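Local coordinates for CaaX farnesyltransferase beta subunit Ram1 (Aspergillus fumigatus, PDB 4L9P), which probably supplies the peptide-binding, zinc-containing half of the heterodimer that transfers a farnesyl group from farnesyl diphosphate to a cysteine near a protein's C-terminus, at residues 115-127 with 475-489. Numbering follows the deposited sequence.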
loop_
_atom_site.group_PDB
_atom_site.type_symbol
_atom_site.label_atom_id
_atom_site.label_comp_id
_atom_site.label_asym_id
_atom_site.label_seq_id
_atom_site.Cartn_x
_atom_site.Cartn_y
_atom_site.Cartn_z
ATOM N N PRO B 115 -30.506 4.391 11.984
ATOM C CA PRO B 115 -30.910 3.317 12.894
ATOM C C PRO B 115 -29.832 2.291 13.129
ATOM O O PRO B 115 -28.940 2.036 12.274
ATOM C CB PRO B 115 -32.057 2.626 12.134
ATOM C CG PRO B 115 -31.714 2.897 10.701
ATOM C CD PRO B 115 -31.115 4.256 10.649
ATOM N N PHE B 116 -29.876 1.723 14.318
ATOM C CA PHE B 116 -28.961 0.647 14.683
ATOM C C PHE B 116 -29.573 -0.685 14.379
ATOM O O PHE B 116 -30.721 -0.943 14.766
ATOM C CB PHE B 116 -28.563 0.720 16.146
ATOM C CG PHE B 116 -27.777 1.929 16.497
ATOM C CD1 PHE B 116 -28.410 3.163 16.701
ATOM C CD2 PHE B 116 -26.401 1.840 16.636
ATOM C CE1 PHE B 116 -27.661 4.300 17.033
ATOM C CE2 PHE B 116 -25.638 2.972 16.979
ATOM C CZ PHE B 116 -26.271 4.209 17.150
ATOM N N ASN B 117 -28.855 -1.553 13.678
ATOM C CA ASN B 117 -29.406 -2.842 13.269
ATOM C C ASN B 117 -29.375 -3.906 14.364
ATOM O O ASN B 117 -28.984 -3.604 15.498
ATOM C CB ASN B 117 -28.731 -3.324 11.952
ATOM C CG ASN B 117 -27.263 -3.709 12.129
ATOM O OD1 ASN B 117 -26.828 -4.006 13.207
ATOM N ND2 ASN B 117 -26.527 -3.710 11.031
ATOM N N LYS B 118 -29.741 -5.144 14.029
ATOM C CA LYS B 118 -29.830 -6.189 15.035
ATOM C C LYS B 118 -28.501 -6.592 15.633
ATOM O O LYS B 118 -28.435 -7.246 16.673
ATOM C CB LYS B 118 -30.551 -7.412 14.462
ATOM C CG LYS B 118 -29.862 -8.004 13.242
ATOM C CD LYS B 118 -30.725 -9.087 12.603
ATOM C CE LYS B 118 -29.973 -9.644 11.381
ATOM N NZ LYS B 118 -30.819 -10.421 10.398
ATOM N N TYR B 119 -27.429 -6.193 14.928
ATOM C CA TYR B 119 -26.075 -6.452 15.424
ATOM C C TYR B 119 -25.536 -5.223 16.155
ATOM O O TYR B 119 -24.342 -5.238 16.549
ATOM C CB TYR B 119 -25.122 -6.763 14.241
ATOM C CG TYR B 119 -25.372 -8.114 13.614
ATOM C CD1 TYR B 119 -24.949 -9.306 14.260
ATOM C CD2 TYR B 119 -26.044 -8.225 12.371
ATOM C CE1 TYR B 119 -25.174 -10.558 13.672
ATOM C CE2 TYR B 119 -26.265 -9.457 11.787
ATOM C CZ TYR B 119 -25.824 -10.616 12.429
ATOM O OH TYR B 119 -26.046 -11.860 11.847
ATOM N N GLY B 120 -26.360 -4.207 16.380
ATOM C CA GLY B 120 -25.958 -3.057 17.172
ATOM C C GLY B 120 -25.176 -2.033 16.359
ATOM O O GLY B 120 -24.540 -1.159 16.962
ATOM N N ILE B 121 -25.240 -2.101 15.033
ATOM C CA ILE B 121 -24.352 -1.281 14.183
ATOM C C ILE B 121 -25.169 -0.186 13.464
ATOM O O ILE B 121 -26.286 -0.458 12.958
ATOM C CB ILE B 121 -23.733 -2.168 13.131
ATOM C CG1 ILE B 121 -22.924 -3.284 13.813
ATOM C CG2 ILE B 121 -22.814 -1.321 12.173
ATOM C CD1 ILE B 121 -22.362 -4.332 12.848
ATOM N N PRO B 122 -24.726 1.055 13.476
ATOM C CA PRO B 122 -25.461 2.111 12.767
ATOM C C PRO B 122 -25.523 1.906 11.265
ATOM O O PRO B 122 -24.636 1.323 10.634
ATOM C CB PRO B 122 -24.706 3.405 13.141
ATOM C CG PRO B 122 -23.377 2.945 13.620
ATOM C CD PRO B 122 -23.476 1.527 14.090
ATOM N N ALA B 123 -26.567 2.425 10.660
ATOM C CA ALA B 123 -26.662 2.426 9.211
ATOM C C ALA B 123 -25.524 3.189 8.556
ATOM O O ALA B 123 -25.004 4.182 9.104
ATOM C CB ALA B 123 -27.988 3.156 8.810
ATOM N N LEU B 124 -25.231 2.802 7.343
ATOM C CA LEU B 124 -24.401 3.641 6.469
ATOM C C LEU B 124 -25.205 4.919 6.181
ATOM O O LEU B 124 -26.355 4.859 5.676
ATOM C CB LEU B 124 -24.084 2.878 5.189
ATOM C CG LEU B 124 -23.189 3.651 4.197
ATOM C CD1 LEU B 124 -21.784 3.949 4.760
ATOM C CD2 LEU B 124 -23.106 2.951 2.834
ATOM N N GLN B 125 -24.596 6.065 6.442
ATOM C CA GLN B 125 -25.264 7.387 6.316
ATOM C C GLN B 125 -25.160 7.868 4.862
ATOM O O GLN B 125 -24.402 8.784 4.532
ATOM C CB GLN B 125 -24.711 8.397 7.355
ATOM C CG GLN B 125 -24.963 7.912 8.814
ATOM C CD GLN B 125 -26.442 7.782 9.187
ATOM O OE1 GLN B 125 -27.272 8.663 8.839
ATOM N NE2 GLN B 125 -26.794 6.676 9.887
ATOM N N ARG B 126 -25.899 7.168 3.970
ATOM C CA ARG B 126 -25.719 7.349 2.532
ATOM C C ARG B 126 -25.915 8.788 2.080
ATOM O O ARG B 126 -25.079 9.323 1.348
ATOM C CB ARG B 126 -26.682 6.448 1.722
ATOM C CG ARG B 126 -26.628 4.977 2.151
ATOM C CD ARG B 126 -27.591 3.940 1.364
ATOM N NE ARG B 126 -27.126 3.778 0.012
ATOM C CZ ARG B 126 -26.644 2.681 -0.491
ATOM N NH1 ARG B 126 -26.662 1.535 0.178
ATOM N NH2 ARG B 126 -26.181 2.760 -1.705
ATOM N N LYS B 127 -26.985 9.429 2.529
ATOM C CA LYS B 127 -27.207 10.788 2.064
ATOM C C LYS B 127 -26.090 11.749 2.537
ATOM O O LYS B 127 -25.613 12.599 1.784
ATOM C CB LYS B 127 -28.611 11.261 2.537
ATOM C CG LYS B 127 -28.815 12.736 2.400
ATOM C CD LYS B 127 -30.241 13.135 2.852
ATOM C CE LYS B 127 -30.437 14.645 2.816
ATOM N NZ LYS B 127 -31.883 14.866 3.145
ATOM N N SER B 475 -26.522 -11.319 7.005
ATOM C CA SER B 475 -26.757 -12.537 7.785
ATOM C C SER B 475 -27.736 -12.341 8.935
ATOM O O SER B 475 -28.142 -11.195 9.257
ATOM C CB SER B 475 -25.417 -12.983 8.386
ATOM O OG SER B 475 -24.456 -13.209 7.364
ATOM N N ASP B 476 -28.095 -13.458 9.573
ATOM C CA ASP B 476 -28.875 -13.416 10.800
ATOM C C ASP B 476 -28.131 -14.338 11.766
ATOM O O ASP B 476 -27.531 -15.311 11.355
ATOM C CB ASP B 476 -30.314 -13.912 10.523
ATOM C CG ASP B 476 -31.190 -13.710 11.699
ATOM O OD1 ASP B 476 -31.426 -12.543 12.097
ATOM O OD2 ASP B 476 -31.660 -14.729 12.233
ATOM N N GLY B 477 -28.097 -14.036 13.044
ATOM C CA GLY B 477 -27.461 -14.983 13.949
ATOM C C GLY B 477 -25.966 -14.730 14.083
ATOM O O GLY B 477 -25.353 -13.893 13.407
ATOM N N GLN B 478 -25.358 -15.490 14.962
ATOM C CA GLN B 478 -23.956 -15.347 15.246
ATOM C C GLN B 478 -23.212 -16.317 14.344
ATOM O O GLN B 478 -23.772 -17.278 13.841
ATOM C CB GLN B 478 -23.739 -15.654 16.732
ATOM C CG GLN B 478 -23.567 -14.361 17.597
ATOM C CD GLN B 478 -23.139 -14.679 19.055
ATOM O OE1 GLN B 478 -23.738 -15.566 19.701
ATOM N NE2 GLN B 478 -22.103 -13.950 19.580
ATOM N N GLY B 479 -21.937 -16.081 14.119
ATOM C CA GLY B 479 -21.204 -16.963 13.247
ATOM C C GLY B 479 -19.843 -16.369 13.028
ATOM O O GLY B 479 -19.609 -15.198 13.302
ATOM N N SER B 480 -18.950 -17.170 12.502
ATOM C CA SER B 480 -17.580 -16.661 12.302
ATOM C C SER B 480 -17.409 -15.886 10.999
ATOM O O SER B 480 -16.430 -15.147 10.853
ATOM C CB SER B 480 -16.577 -17.778 12.298
ATOM O OG SER B 480 -16.655 -18.570 11.118
ATOM N N ASP B 481 -18.311 -16.106 10.057
ATOM C CA ASP B 481 -18.215 -15.439 8.754
ATOM C C ASP B 481 -19.565 -14.902 8.356
ATOM O O ASP B 481 -20.316 -15.542 7.613
ATOM C CB ASP B 481 -17.620 -16.377 7.706
ATOM C CG ASP B 481 -17.459 -15.713 6.359
ATOM O OD1 ASP B 481 -17.310 -14.470 6.280
ATOM O OD2 ASP B 481 -17.483 -16.442 5.352
ATOM N N ILE B 482 -19.887 -13.717 8.885
ATOM C CA ILE B 482 -21.226 -13.176 8.720
ATOM C C ILE B 482 -21.247 -11.751 8.223
ATOM O O ILE B 482 -20.242 -10.965 8.354
ATOM C CB ILE B 482 -22.036 -13.232 10.031
ATOM C CG1 ILE B 482 -21.246 -12.552 11.172
ATOM C CG2 ILE B 482 -22.437 -14.673 10.366
ATOM C CD1 ILE B 482 -22.075 -12.381 12.518
ATOM N N GLY B 483 -22.359 -11.422 7.594
ATOM C CA GLY B 483 -22.575 -10.099 7.063
ATOM C C GLY B 483 -23.427 -9.317 8.029
ATOM O O GLY B 483 -24.634 -9.583 8.169
ATOM N N VAL B 484 -22.818 -8.350 8.721
ATOM C CA VAL B 484 -23.496 -7.590 9.797
ATOM C C VAL B 484 -23.907 -6.196 9.367
ATOM O O VAL B 484 -24.499 -5.435 10.139
ATOM C CB VAL B 484 -22.668 -7.545 11.116
ATOM C CG1 VAL B 484 -22.357 -8.958 11.562
ATOM C CG2 VAL B 484 -21.313 -6.781 10.911
ATOM N N PHE B 485 -23.625 -5.855 8.108
ATOM C CA PHE B 485 -24.307 -4.706 7.468
ATOM C C PHE B 485 -25.790 -5.124 7.217
ATOM O O PHE B 485 -26.113 -6.308 7.228
ATOM C CB PHE B 485 -23.600 -4.408 6.122
ATOM C CG PHE B 485 -23.445 -5.620 5.263
ATOM C CD1 PHE B 485 -24.462 -6.001 4.373
ATOM C CD2 PHE B 485 -22.296 -6.408 5.348
ATOM C CE1 PHE B 485 -24.368 -7.201 3.629
ATOM C CE2 PHE B 485 -22.188 -7.613 4.611
ATOM C CZ PHE B 485 -23.232 -7.992 3.740
ATOM N N THR B 486 -26.599 -4.137 6.922
ATOM C CA THR B 486 -27.971 -4.476 6.433
ATOM C C THR B 486 -27.962 -4.418 4.902
ATOM O O THR B 486 -27.052 -3.821 4.260
ATOM C CB THR B 486 -29.010 -3.454 6.911
ATOM O OG1 THR B 486 -28.841 -2.221 6.182
ATOM C CG2 THR B 486 -28.974 -3.263 8.427
ATOM N N GLU B 487 -28.983 -4.993 4.253
ATOM C CA GLU B 487 -29.047 -4.837 2.795
ATOM C C GLU B 487 -29.274 -3.405 2.368
ATOM O O GLU B 487 -28.857 -3.027 1.291
ATOM C CB GLU B 487 -30.120 -5.777 2.214
ATOM C CG GLU B 487 -29.607 -7.242 2.296
ATOM C CD GLU B 487 -28.426 -7.436 1.371
ATOM O OE1 GLU B 487 -28.386 -6.752 0.310
ATOM O OE2 GLU B 487 -27.533 -8.255 1.714
ATOM N N ASN B 488 -29.870 -2.586 3.240
ATOM C CA ASN B 488 -29.972 -1.163 2.979
ATOM C C ASN B 488 -28.586 -0.492 2.868
ATOM O O ASN B 488 -28.485 0.583 2.273
ATOM C CB ASN B 488 -30.752 -0.460 4.072
ATOM C CG ASN B 488 -32.244 -0.345 3.774
ATOM O OD1 ASN B 488 -32.772 -0.953 2.842
ATOM N ND2 ASN B 488 -32.890 0.492 4.564
ATOM N N ASP B 489 -27.552 -1.116 3.432
ATOM C CA ASP B 489 -26.158 -0.563 3.362
ATOM C C ASP B 489 -25.432 -1.093 2.103
ATOM O O ASP B 489 -24.217 -0.860 1.982
ATOM C CB ASP B 489 -25.374 -1.057 4.592
ATOM C CG ASP B 489 -25.946 -0.583 5.909
ATOM O OD1 ASP B 489 -26.577 0.526 5.983
ATOM O OD2 ASP B 489 -25.744 -1.321 6.906
HETATM O O HOH W 1 -26.183 -1.079 9.530
HETATM O O HOH W 2 -27.710 2.634 4.552
#
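Val-484 presses its CG1 methyl onto the ring of Tyr-119, 3.6 Å from the ring centroid and almost on the normal, a CH-pi contact. Branching at CB lets this one valine serve two partners: its other methyl, CG2, meets Ile-121 CD1 at 3.3 Å, unusually tight. A tyrosine fits here because its OH, beyond the apolar ring, donates to Gly-477 O (2.7 Å) in the carbonyl plane. Asn-117, acceptor and donor in one, uses both ends of its amide: OD1 takes Tyr-119 N (an Asx turn) and Ile-121 N from opposite faces, while ND2 gives to Val-484 O (2.8 Å). Leu-124 N and Thr-486 N come in over opposite faces of the Asp-489 carboxylate, to OD1 (3.0 Å) and OD2 respectively. The margin is looser and more exposed: the chain of Lys-118, extended beyond CG, carries NZ to Asp-476 OD1 (2.8 Å, a salt bridge on the anti lone pair) and to Ser-475 O. These loops pack away from the zinc and isoprenoid sites, joining the lead-in to helix 126-135 to the segment between strand 468-471 and helix 502-513; Ile-121 rests on helix 403-413, and Leu-124 and Phe-485 on helix 431-444.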